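Potential RNA-dependent RNA polymerase (PDB 5I62) is an RNA-directed RNA polymerase that probably both transcribes and replicates the viral genome. Local coordinates at residues Trp62-Phe68 with Arg401-Tyr407; Asp241-Thr245 with Gly411-Gly415; Lys54-Ile58 with Tyr456-Lys460. One frame throughout, in Å; residues are numbered along the deposited sequence.

In the fold
Contacts 1 and 3 bring the region of helices 44-55 and 63-73 onto residues 401-407 and 456-460, while contact 2 lays residues 411-415 on helix 237-250. In sequence order the segments run 54-58, 62-68, 241-245, 401-407, 411-415 and 456-460; contact 3 encloses the other two, which interleave. Contact 1 lies about 11 Å from contact 3 and about 13 Å from contact 2, centre to centre; contacts 2 and 3 are about 19 Å apart. Segment 401-407 is the bridge, through His403 ND1 to Cys413 O toward contact 2 and Tyr407 OH to Tyr456 O toward contact 3. Helices of the early chain are thus joined to the small antiparallel sheet and the loop before helix 460-469.

Contact 1. Residues Trp62-Phe68 with Arg401-Tyr407; sequences WPTLMEF and RWHHTDY
Trp402 lies against helix 63-68 with its indole gripped at both face and edge. With CG anti to the backbone N (chi1 171°), the ring is swung against Leu65 and Thr64. Leu65 CB stands over one face, 3.8 Å from the centroid of the six-membered ring of Trp402, while the pyrrole N-H, in the ring plane, donates to Thr64 across 3.0 Å from Trp402 NE1 to OG1, at an N-H...O angle of 148°. Asp395 also bonds that hydroxyl. Trp402 CB sits 3.8 Å from the centroid of the Phe68 ring, above the middle of that face. Leu65, Phe68 and Trp402 are buried and closely packed.

Toward the turn the packing passes to Trp62, which is partly exposed. Its edge meets the face of His404, and its own face receives the edge of Tyr407, with Trp62 CZ2 3.5 Å from Tyr407 CD2. The edge of Trp402 also points, offset, toward the face of Trp62. Beyond them the contact thins to exposed Asp406, whose carbonyl O lies 3.5 Å from Trp62 CH2. Asp406 N donates to His404 ND1 across 2.9 Å, in the imidazole plane, which fixes that ring's rotation.

Segments 63-68 and 401-404 run nearly antiparallel (167°). Five rings, Trp62, Phe68, Trp402, His404 and Tyr407, build an aromatic cluster between an N-terminal helix and a β-hairpin that, by its place after the palm sheet, probably corresponds to polymerase motif E.

Contact 2. Residues Asp241-Thr245 with Gly411-Gly415; sequences DRRIT and GMCVG
Thr245 and Asp241, one helical turn apart, each receive a backbone N-H from the loop segment 411-415. The nearly straight bond is the one from Cys413 N to Thr245 OG1, 2.7 Å long with an N-H...O angle of 166°. At the other end Gly415 N donates to Asp241 OD2 over 3.1 Å, coming from above the carboxylate plane. To one side of these bonds Cys413 CB packs 4.2 Å from Ile244 CG2. Farther out, Arg242 and Met412 run side by side in the same direction, the sulfur SD of Met412 lying 3.4 Å from the aliphatic CG of Arg242; this side is the more exposed.

The second shell explains how the hydroxyl is aimed. Thr245 OG1 lies anti to its own carbonyl carbon (chi1 -51°), directed back along the helix, and gives its proton to Asp241 O at 2.7 Å. Thr245 N reaches the same carbonyl oxygen from the opposite face, so Asp241 O is gripped twice and OG1 is left to accept from Cys413. On the loop side Cys413 centres an inverse gamma turn, closed by a weak bond from Val414 N to Met412 O.

His403 of strand 401-404 donates from ND1 to Cys413 O and also packs on Asp241 and Ile244. The loop leading into strand 416-417 is therefore laid along helix 237-250, with strand 401-404 beside both and Gln355 of strand 355-357 touching Ile244.

Contact 3. Residues Lys54-Ile58 with Tyr456-Lys460; sequences KLVSI and YHPLK
Leu459 is directed at residues 54-58 by two torsions: CG lies anti to its carbonyl carbon (chi1 -65°), and the extended chi2 of 180° carries CD1 onward to them. Leu459 CD1 rests 3.7 Å from Leu55 CA. It also comes 3.5 Å from Lys54 O. Ile58 completes the apolar surround: its CG2, also anti to the carbonyl carbon, comes within 3.7 Å of Leu459 CD1, and the two side chains meet at a slant. The same methyl touches the proline ring, Ile58 CG2 being 4.0 Å from Pro458 CG. Leu55 meets His457 at about a right angle, with Leu55 CD1 at the imidazole edge, 3.6 Å from His457 CE1.

Polar bonds within each segment set up this apolar meeting. Leu459 N donates to His457 ND1 across 3.0 Å, in the ring plane and nearly straight (164°), while NE2 bonds Glu69 on helix 63-73. The imidazole is thus held at both nitrogens, consistent with the proton residing on NE2. On the opposing segment Ser57 OG donates to Lys54 O, almost in line with the carbonyl bond at 2.8 Å, and Ser57 N adds a second bond to that oxygen. The exposed border of the contact lies at Ser57, where Leu459 CD1 passes the hydroxyl.

Helix 63-73 backs the contact, Leu65 touching both Ile58 and Pro458. Leu459, Pro458 and His457 pack on the C-terminal region of helix 44-55 and the residues that follow. The type I turn His457-Lys460, with Leu459 at the N-cap, leads into helix 460-469, in a region that probably belongs to the polymerase thumb.

Contact 1. Residues Trp62-Phe68 with Arg401-Tyr407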
# COMPACT_ATOMS: atom_id res chain seq x y z
N TRP A 62 20.67 3.89 21.18
CA TRP A 62 19.40 4.09 20.47
C TRP A 62 18.30 3.23 21.06
O TRP A 62 17.74 2.36 20.38
CB TRP A 62 19.56 3.83 18.98
CG TRP A 62 20.64 4.63 18.34
CD1 TRP A 62 21.81 4.16 17.82
CD2 TRP A 62 20.67 6.05 18.16
NE1 TRP A 62 22.55 5.19 17.31
CE2 TRP A 62 21.88 6.36 17.51
CE3 TRP A 62 19.79 7.09 18.48
CZ2 TRP A 62 22.24 7.67 17.17
CZ3 TRP A 62 20.14 8.39 18.14
CH2 TRP A 62 21.36 8.66 17.50
N PRO A 63 17.93 3.46 22.32
CA PRO A 63 16.91 2.60 22.96
C PRO A 63 15.54 2.67 22.30
O PRO A 63 14.82 1.66 22.34
CB PRO A 63 16.86 3.13 24.40
CG PRO A 63 17.27 4.55 24.29
CD PRO A 63 18.31 4.59 23.19
N THR A 64 15.14 3.80 21.71
CA THR A 64 13.86 3.79 21.01
C THR A 64 13.94 3.04 19.68
O THR A 64 12.91 2.56 19.20
CB THR A 64 13.32 5.22 20.79
OG1 THR A 64 14.10 5.91 19.81
CG2 THR A 64 13.31 6.01 22.10
N LEU A 65 15.13 2.91 19.09
CA LEU A 65 15.28 2.03 17.93
C LEU A 65 15.11 0.58 18.34
O LEU A 65 14.52 -0.22 17.60
CB LEU A 65 16.63 2.25 17.24
CG LEU A 65 16.88 1.34 16.02
CD1 LEU A 65 15.78 1.48 14.96
CD2 LEU A 65 18.23 1.61 15.39
N MET A 66 15.64 0.22 19.52
CA MET A 66 15.44 -1.13 20.05
C MET A 66 13.97 -1.40 20.33
O MET A 66 13.47 -2.50 20.06
CB MET A 66 16.29 -1.33 21.31
CG MET A 66 16.26 -2.75 21.90
SD MET A 66 16.84 -4.05 20.76
CE MET A 66 18.35 -3.34 20.20
N GLU A 67 13.25 -0.41 20.88
CA GLU A 67 11.81 -0.58 21.10
C GLU A 67 11.09 -0.81 19.79
O GLU A 67 10.17 -1.64 19.72
CB GLU A 67 11.21 0.65 21.78
CG GLU A 67 11.62 0.86 23.20
CD GLU A 67 11.66 2.34 23.55
OE1 GLU A 67 12.56 2.76 24.32
OE2 GLU A 67 10.81 3.10 23.03
N PHE A 68 11.45 -0.05 18.75
CA PHE A 68 10.88 -0.21 17.42
C PHE A 68 11.13 -1.62 16.89
O PHE A 68 10.21 -2.28 16.40
CB PHE A 68 11.48 0.87 16.52
CG PHE A 68 11.28 0.67 15.04
CD1 PHE A 68 10.11 1.06 14.41
CD2 PHE A 68 12.32 0.19 14.26
CE1 PHE A 68 9.96 0.93 13.03
CE2 PHE A 68 12.18 0.06 12.88
CZ PHE A 68 10.99 0.44 12.27
N ARG A 401 9.38 2.81 9.12
CA ARG A 401 10.76 3.23 9.33
C ARG A 401 10.85 4.14 10.55
O ARG A 401 9.98 5.00 10.75
CB ARG A 401 11.33 3.99 8.13
CG ARG A 401 11.92 3.14 7.04
CD ARG A 401 10.85 2.78 6.08
NE ARG A 401 11.35 2.11 4.89
CZ ARG A 401 10.56 1.41 4.09
NH1 ARG A 401 9.27 1.30 4.40
NH2 ARG A 401 11.04 0.82 3.00
N TRP A 402 11.91 3.97 11.32
CA TRP A 402 12.19 4.78 12.51
C TRP A 402 13.09 5.94 12.12
O TRP A 402 14.03 5.78 11.33
CB TRP A 402 12.85 3.90 13.56
CG TRP A 402 13.41 4.54 14.79
CD1 TRP A 402 12.79 4.67 15.99
CD2 TRP A 402 14.75 5.03 14.98
NE1 TRP A 402 13.64 5.24 16.91
CE2 TRP A 402 14.85 5.47 16.31
CE3 TRP A 402 15.87 5.14 14.14
CZ2 TRP A 402 16.01 6.02 16.83
CZ3 TRP A 402 17.03 5.70 14.66
CH2 TRP A 402 17.09 6.12 16.00
N HIS A 403 12.79 7.12 12.65
CA HIS A 403 13.63 8.30 12.47
C HIS A 403 13.86 8.94 13.83
O HIS A 403 13.00 8.88 14.71
CB HIS A 403 13.00 9.34 11.54
CG HIS A 403 12.48 8.80 10.24
ND1 HIS A 403 13.09 9.06 9.04
CD2 HIS A 403 11.37 8.08 9.95
CE1 HIS A 403 12.40 8.50 8.06
NE2 HIS A 403 11.36 7.89 8.59
N HIS A 404 15.01 9.58 13.99
CA HIS A 404 15.35 10.22 15.24
C HIS A 404 16.08 11.52 14.95
O HIS A 404 16.96 11.56 14.09
CB HIS A 404 16.21 9.31 16.11
CG HIS A 404 16.31 9.74 17.53
ND1 HIS A 404 16.99 10.87 17.91
CD2 HIS A 404 15.82 9.20 18.67
CE1 HIS A 404 16.92 11.01 19.22
NE2 HIS A 404 16.21 10.01 19.70
N THR A 405 15.71 12.58 15.67
CA THR A 405 16.29 13.89 15.40
C THR A 405 17.82 13.87 15.57
O THR A 405 18.52 14.64 14.90
CB THR A 405 15.64 14.97 16.28
OG1 THR A 405 16.04 16.26 15.82
CG2 THR A 405 16.02 14.80 17.77
N ASP A 406 18.34 12.99 16.42
CA ASP A 406 19.79 12.86 16.61
C ASP A 406 20.45 11.84 15.69
O ASP A 406 21.67 11.66 15.76
CB ASP A 406 20.10 12.50 18.07
CG ASP A 406 19.63 13.56 19.04
OD1 ASP A 406 19.66 14.75 18.67
OD2 ASP A 406 19.24 13.21 20.18
N TYR A 407 19.68 11.17 14.83
CA TYR A 407 20.21 10.14 13.93
C TYR A 407 20.17 10.69 12.51
O TYR A 407 19.20 10.48 11.78
CB TYR A 407 19.43 8.84 14.05
CG TYR A 407 20.11 7.68 13.36
CD1 TYR A 407 19.90 7.43 12.01
CD2 TYR A 407 20.96 6.84 14.06
CE1 TYR A 407 20.53 6.36 11.36
CE2 TYR A 407 21.60 5.77 13.43
CZ TYR A 407 21.38 5.54 12.09
OH TYR A 407 22.00 4.48 11.48

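Contact 2. Residues Asp241-Thr245 with Gly411-Gly415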
# COMPACT_ATOMS: atom_id res chain seq x y z
N ASP A 241 12.50 11.16 3.95
CA ASP A 241 13.48 11.47 4.99
C ASP A 241 13.79 12.96 5.03
O ASP A 241 13.97 13.53 6.11
CB ASP A 241 14.77 10.68 4.76
CG ASP A 241 14.56 9.16 4.87
OD1 ASP A 241 13.46 8.75 5.32
OD2 ASP A 241 15.49 8.39 4.50
N ARG A 242 13.87 13.60 3.87
CA ARG A 242 14.13 15.03 3.87
C ARG A 242 13.01 15.79 4.55
O ARG A 242 13.26 16.74 5.29
CB ARG A 242 14.35 15.56 2.47
CG ARG A 242 15.73 15.21 1.96
CD ARG A 242 16.06 16.03 0.75
NE ARG A 242 14.83 16.49 0.11
CZ ARG A 242 14.34 15.92 -0.99
NH1 ARG A 242 14.97 14.88 -1.55
NH2 ARG A 242 13.21 16.38 -1.52
N ARG A 243 11.75 15.40 4.31
CA ARG A 243 10.65 16.11 4.94
C ARG A 243 10.56 15.80 6.44
O ARG A 243 10.24 16.69 7.24
CB ARG A 243 9.33 15.82 4.24
CG ARG A 243 8.23 16.76 4.71
CD ARG A 243 7.24 17.10 3.63
NE ARG A 243 7.86 17.69 2.44
CZ ARG A 243 7.22 17.89 1.29
NH1 ARG A 243 5.93 17.57 1.19
NH2 ARG A 243 7.85 18.42 0.25
N ILE A 244 10.83 14.55 6.83
CA ILE A 244 10.92 14.23 8.27
C ILE A 244 11.92 15.17 8.94
O ILE A 244 11.65 15.73 10.02
CB ILE A 244 11.35 12.77 8.49
CG1 ILE A 244 10.32 11.77 7.95
CG2 ILE A 244 11.63 12.52 9.98
CD1 ILE A 244 9.00 11.82 8.66
N THR A 245 13.09 15.34 8.32
CA THR A 245 14.12 16.23 8.85
C THR A 245 13.59 17.65 9.04
O THR A 245 13.78 18.26 10.09
CB THR A 245 15.35 16.22 7.93
OG1 THR A 245 15.77 14.88 7.64
CG2 THR A 245 16.51 16.99 8.57
N GLY A 411 23.18 15.10 7.29
CA GLY A 411 22.17 16.05 7.70
C GLY A 411 20.73 15.59 7.58
O GLY A 411 19.82 16.36 7.93
N MET A 412 20.47 14.38 7.11
CA MET A 412 19.09 13.91 6.95
C MET A 412 18.72 12.91 8.03
O MET A 412 19.52 12.02 8.36
CB MET A 412 18.88 13.27 5.57
CG MET A 412 19.14 14.21 4.39
SD MET A 412 18.03 15.64 4.43
CE MET A 412 18.82 16.71 3.22
N CYS A 413 17.50 13.02 8.56
CA CYS A 413 16.96 12.02 9.49
C CYS A 413 16.51 10.81 8.69
O CYS A 413 15.32 10.62 8.41
CB CYS A 413 15.81 12.58 10.31
SG CYS A 413 16.23 13.96 11.41
N VAL A 414 17.48 9.96 8.32
CA VAL A 414 17.21 8.83 7.44
C VAL A 414 16.33 7.79 8.13
O VAL A 414 16.38 7.60 9.35
CB VAL A 414 18.52 8.20 6.94
CG1 VAL A 414 19.28 9.17 6.05
CG2 VAL A 414 19.39 7.78 8.12
N GLY A 415 15.54 7.07 7.33
CA GLY A 415 14.61 6.10 7.88
C GLY A 415 15.27 4.74 8.09
O GLY A 415 15.90 4.20 7.18

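Contact 3. Residues Lys54-Ile58 with Tyr456-Lys460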
# COMPACT_ATOMS: atom_id res chain seq x y z
N LYS A 54 23.34 -9.65 18.51
CA LYS A 54 24.13 -8.53 18.01
C LYS A 54 23.31 -7.23 17.89
O LYS A 54 23.84 -6.14 18.12
CB LYS A 54 24.74 -8.84 16.65
CG LYS A 54 24.67 -10.13 16.06
CD LYS A 54 25.54 -10.24 14.82
CE LYS A 54 25.16 -11.56 14.24
NZ LYS A 54 25.95 -11.71 13.09
N LEU A 55 22.02 -7.34 17.53
CA LEU A 55 21.16 -6.16 17.48
C LEU A 55 21.17 -5.42 18.80
O LEU A 55 21.29 -4.18 18.84
CB LEU A 55 19.73 -6.57 17.13
CG LEU A 55 18.75 -5.41 16.94
CD1 LEU A 55 19.24 -4.51 15.83
CD2 LEU A 55 17.34 -5.90 16.64
N VAL A 56 21.11 -6.17 19.90
CA VAL A 56 20.93 -5.63 21.23
C VAL A 56 22.02 -4.64 21.60
O VAL A 56 21.83 -3.81 22.50
CB VAL A 56 20.85 -6.81 22.22
CG1 VAL A 56 22.25 -7.27 22.61
CG2 VAL A 56 20.01 -6.45 23.43
N SER A 57 23.15 -4.67 20.89
CA SER A 57 24.25 -3.74 21.11
C SER A 57 23.87 -2.28 20.88
O SER A 57 24.59 -1.39 21.34
CB SER A 57 25.42 -4.14 20.22
OG SER A 57 25.17 -3.80 18.86
N ILE A 58 22.78 -2.00 20.16
CA ILE A 58 22.38 -0.61 19.94
C ILE A 58 21.49 -0.06 21.04
O ILE A 58 21.16 1.14 21.01
CB ILE A 58 21.62 -0.40 18.62
CG1 ILE A 58 20.28 -1.14 18.68
CG2 ILE A 58 22.45 -0.87 17.44
CD1 ILE A 58 19.36 -0.94 17.51
N TYR A 456 20.03 2.15 6.03
CA TYR A 456 20.47 3.18 6.97
C TYR A 456 20.54 2.67 8.40
O TYR A 456 20.74 3.48 9.32
CB TYR A 456 19.57 4.40 6.91
CG TYR A 456 19.62 5.11 5.60
CD1 TYR A 456 20.80 5.69 5.15
CD2 TYR A 456 18.49 5.23 4.81
CE1 TYR A 456 20.86 6.35 3.95
CE2 TYR A 456 18.53 5.90 3.62
CZ TYR A 456 19.71 6.46 3.19
OH TYR A 456 19.76 7.12 1.99
N HIS A 457 20.34 1.38 8.62
CA HIS A 457 20.39 0.83 9.96
C HIS A 457 21.81 0.94 10.49
O HIS A 457 22.77 0.73 9.74
CB HIS A 457 19.94 -0.63 9.92
CG HIS A 457 19.56 -1.22 11.24
ND1 HIS A 457 20.50 -1.61 12.17
CD2 HIS A 457 18.36 -1.52 11.78
CE1 HIS A 457 19.88 -2.12 13.23
NE2 HIS A 457 18.58 -2.07 13.01
N PRO A 458 21.99 1.26 11.76
CA PRO A 458 23.35 1.34 12.31
C PRO A 458 24.15 0.06 12.16
O PRO A 458 25.39 0.12 12.07
CB PRO A 458 23.12 1.69 13.79
CG PRO A 458 21.71 1.26 14.08
CD PRO A 458 20.96 1.51 12.78
N LEU A 459 23.49 -1.10 12.11
CA LEU A 459 24.16 -2.40 12.04
C LEU A 459 24.00 -3.06 10.68
O LEU A 459 24.03 -4.29 10.58
CB LEU A 459 23.63 -3.33 13.13
CG LEU A 459 23.90 -2.91 14.57
CD1 LEU A 459 23.31 -3.94 15.51
CD2 LEU A 459 25.39 -2.75 14.81
N LYS A 460 23.84 -2.27 9.62
CA LYS A 460 23.52 -2.85 8.33
C LYS A 460 24.65 -3.75 7.82
O LYS A 460 24.39 -4.75 7.14
CB LYS A 460 23.21 -1.76 7.33
CG LYS A 460 24.36 -0.81 7.12
CD LYS A 460 23.95 0.30 6.19
CE LYS A 460 25.06 1.34 6.07
NZ LYS A 460 25.00 2.00 4.75